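Enoyl CoA hydratase/isomerase (Crotonase) (PDB 3I47) probably hydrates enoyl-CoA thioesters or isomerises related acyl-CoA substrates. Local coordinates at residues 126-131 and 181-186. Sequence-based numbering, arbitrary orientation.
Sequences ASTSAR and QHCVPD
Two backbone hydrogen bonds pair A126 with the strand 182-184: A126 N gives its hydrogen to H182 O at 2.9 Å, and A126 O takes one from V184 N, also at 2.9 Å. A126 thus brackets C183 in parallel register, and the CA hydrogens of C183 and S127 add weaker contacts to A126 O and V184 O. S127 still pairs with V184 in parallel, but at T128 the pairing weakens: T128 N reaches V184 O only in a weak bond, bent to 128°.

Side chains take over where the strands end. The carboxylate of D186 lies against the type I turn from S127 to A130, itself closed by a bond from A130 N to S127 O. S129 holds both oxygens: its N approaches D186 OD1 at 3.0 Å and its OG approaches D186 OD2 at 2.6 Å, each on a syn lone pair, a two-point grip that fixes the rotation of the carboxylate. T128 OG1 comes instead from above that plane, 57° out of it, giving D186 OD1 a second donor at 2.9 Å. A chi1 of 58° sets T128 OG1 between its own N and carbonyl carbon, facing the acid. A water donates to T128 OG1 and accepts from D186 N, adding a water-mediated link from the turn to the backbone of D186.

Van der Waals contact is lighter. C183 SG, anti to its N, lies 3.9 Å from T128 CA, while T128 CG2 rests over the V184 carbonyl.

Within this chain 182-184 is the outermost strand of the mixed sheet of the crotonase fold, beside 123-127, whose S127 also bonds to V106 of 102-106. V184 and S127 pack on L189 of helix 189-201, and the ring of H182 meets Y196 edge-to-face on the same helix.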
ATOM      1  N   ALA A 126      -9.564   3.986  -4.520  1.00 13.94           N
ATOM      2  CA  ALA A 126      -9.857   5.409  -4.369  1.00 14.33           C
ATOM      3  C   ALA A 126     -11.348   5.676  -4.462  1.00 15.00           C
ATOM      4  O   ALA A 126     -12.063   4.997  -5.218  1.00 16.30           O
ATOM      5  CB  ALA A 126      -9.119   6.206  -5.427  1.00 14.95           C
ATOM      6  N   SER A 127     -11.819   6.655  -3.696  1.00 15.34           N
ATOM      7  CA  SER A 127     -13.158   7.193  -3.901  1.00 15.19           C
ATOM      8  C   SER A 127     -13.138   8.038  -5.181  1.00 15.35           C
ATOM      9  O   SER A 127     -12.076   8.502  -5.621  1.00 15.47           O
ATOM     10  CB  SER A 127     -13.571   8.050  -2.700  1.00 16.56           C
ATOM     11  OG  SER A 127     -12.658   9.111  -2.567  1.00 24.78           O
ATOM     12  N   THR A 128     -14.306   8.228  -5.788  1.00 16.41           N
ATOM     13  CA  THR A 128     -14.381   8.963  -7.055  1.00 17.55           C
ATOM     14  C   THR A 128     -13.861  10.396  -6.916  1.00 18.97           C
ATOM     15  O   THR A 128     -13.364  10.976  -7.889  1.00 20.16           O
ATOM     16  CB  THR A 128     -15.824   8.990  -7.615  1.00 18.79           C
ATOM     17  OG1 THR A 128     -16.700   9.578  -6.654  1.00 27.72           O
ATOM     18  CG2 THR A 128     -16.306   7.582  -7.930  1.00 27.01           C
ATOM     19  N   SER A 129     -13.953  10.946  -5.713  1.00 18.74           N
ATOM     20  CA  SER A 129     -13.537  12.329  -5.462  1.00 19.06           C
ATOM     21  C   SER A 129     -12.064  12.478  -5.055  1.00 18.35           C
ATOM     22  O   SER A 129     -11.601  13.606  -4.828  1.00 18.94           O
ATOM     23  CB  SER A 129     -14.455  12.979  -4.417  1.00 19.63           C
ATOM     24  OG  SER A 129     -15.758  13.172  -4.942  1.00 34.61           O
ATOM     25  N   ALA A 130     -11.325  11.366  -4.966  1.00 16.32           N
ATOM     26  CA  ALA A 130      -9.896  11.403  -4.597  1.00 15.28           C
ATOM     27  C   ALA A 130      -9.059  12.145  -5.642  1.00 15.60           C
ATOM     28  O   ALA A 130      -9.384  12.122  -6.831  1.00 15.49           O
ATOM     29  CB  ALA A 130      -9.352   9.992  -4.393  1.00 15.60           C
ATOM     30  N   ARG A 131      -8.013  12.834  -5.181  1.00 15.67           N
ATOM     31  CA  ARG A 131      -7.097  13.533  -6.086  0.50 16.35           C
ATOM     32  C   ARG A 131      -5.675  13.296  -5.627  1.00 15.46           C
ATOM     33  O   ARG A 131      -5.411  13.105  -4.438  1.00 16.13           O
ATOM     34  CB  ARG A 131      -7.359  15.042  -6.150  0.50 18.07           C
ATOM     35  CG  ARG A 131      -8.772  15.450  -6.510  0.50 30.73           C
ATOM     36  CD  ARG A 131      -9.422  16.040  -5.287  0.50 20.43           C
ATOM     37  NE  ARG A 131      -8.497  16.949  -4.616  0.50 31.27           N
ATOM     38  CZ  ARG A 131      -8.751  17.604  -3.488  0.50 21.19           C
ATOM     39  NH1 ARG A 131      -7.830  18.411  -2.979  0.50 31.47           N
ATOM     40  NH2 ARG A 131      -9.921  17.476  -2.878  0.50 31.53           N
ATOM     41  N   GLN A 181      -6.389   0.646  -8.455  1.00 14.55           N
ATOM     42  CA  GLN A 181      -7.006  -0.445  -9.225  1.00 15.46           C
ATOM     43  C   GLN A 181      -8.517  -0.533  -9.091  1.00 15.27           C
ATOM     44  O   GLN A 181      -9.153  -1.346  -9.787  1.00 15.71           O
ATOM     45  CB  GLN A 181      -6.392  -1.788  -8.829  1.00 17.39           C
ATOM     46  CG  GLN A 181      -4.921  -1.955  -9.179  1.00 20.82           C
ATOM     47  CD  GLN A 181      -4.001  -1.827  -7.983  1.00 20.70           C
ATOM     48  OE1 GLN A 181      -4.170  -0.951  -7.144  1.00 21.61           O
ATOM     49  NE2 GLN A 181      -3.007  -2.708  -7.908  1.00 22.23           N
ATOM     50  N   HIS A 182      -9.089   0.278  -8.192  1.00 14.61           N
ATOM     51  CA  HIS A 182     -10.526   0.354  -7.974  1.00 14.60           C
ATOM     52  C   HIS A 182     -10.898   1.789  -7.675  1.00 15.94           C
ATOM     53  O   HIS A 182     -10.202   2.467  -6.917  1.00 16.37           O
ATOM     54  CB  HIS A 182     -10.945  -0.508  -6.776  1.00 15.72           C
ATOM     55  CG  HIS A 182     -10.555  -1.943  -6.909  1.00 15.85           C
ATOM     56  ND1 HIS A 182     -11.336  -2.867  -7.565  1.00 17.04           N
ATOM     57  CD2 HIS A 182      -9.446  -2.605  -6.499  1.00 16.87           C
ATOM     58  CE1 HIS A 182     -10.732  -4.043  -7.540  1.00 16.28           C
ATOM     59  NE2 HIS A 182      -9.579  -3.909  -6.909  1.00 16.67           N
ATOM     60  N   CYS A 183     -12.000   2.240  -8.266  1.00 16.27           N
ATOM     61  CA  CYS A 183     -12.487   3.589  -8.066  1.00 17.71           C
ATOM     62  C   CYS A 183     -13.973   3.429  -7.766  1.00 18.96           C
ATOM     63  O   CYS A 183     -14.739   2.923  -8.604  1.00 20.96           O
ATOM     64  CB  CYS A 183     -12.215   4.413  -9.327  1.00 18.81           C
ATOM     65  SG  CYS A 183     -12.647   6.164  -9.214  1.00 28.26           S
ATOM     66  N   VAL A 184     -14.369   3.811  -6.557  1.00 18.06           N
ATOM     67  CA  VAL A 184     -15.681   3.442  -6.010  1.00 18.11           C
ATOM     68  C   VAL A 184     -16.399   4.659  -5.412  1.00 17.56           C
ATOM     69  O   VAL A 184     -15.762   5.683  -5.131  1.00 17.34           O
ATOM     70  CB  VAL A 184     -15.535   2.300  -4.961  1.00 18.43           C
ATOM     71  CG1 VAL A 184     -14.894   1.055  -5.598  1.00 20.31           C
ATOM     72  CG2 VAL A 184     -14.709   2.775  -3.783  1.00 19.77           C
ATOM     73  N   PRO A 185     -17.736   4.587  -5.232  1.00 17.56           N
ATOM     74  CA  PRO A 185     -18.473   5.742  -4.726  1.00 17.75           C
ATOM     75  C   PRO A 185     -17.971   6.238  -3.376  1.00 18.23           C
ATOM     76  O   PRO A 185     -17.633   5.429  -2.510  1.00 18.56           O
ATOM     77  CB  PRO A 185     -19.910   5.207  -4.607  1.00 18.28           C
ATOM     78  CG  PRO A 185     -19.980   4.144  -5.656  1.00 16.37           C
ATOM     79  CD  PRO A 185     -18.645   3.472  -5.556  1.00 17.99           C
ATOM     80  N   ASP A 186     -17.926   7.562  -3.218  1.00 17.84           N
ATOM     81  CA  ASP A 186     -17.425   8.208  -1.998  1.00 18.81           C
ATOM     82  C   ASP A 186     -18.008   7.643  -0.687  1.00 19.18           C
ATOM     83  O   ASP A 186     -17.275   7.333   0.262  1.00 18.86           O
ATOM     84  CB  ASP A 186     -17.724   9.716  -2.040  1.00 20.56           C
ATOM     85  CG  ASP A 186     -16.907  10.477  -3.093  1.00 26.64           C
ATOM     86  OD1 ASP A 186     -16.065   9.888  -3.792  1.00 22.43           O
ATOM     87  OD2 ASP A 186     -17.115  11.706  -3.207  1.00 22.50           O
TER
HETATM   88  O   HOH W   1     -19.329   9.224  -5.180  1.00 37.48           O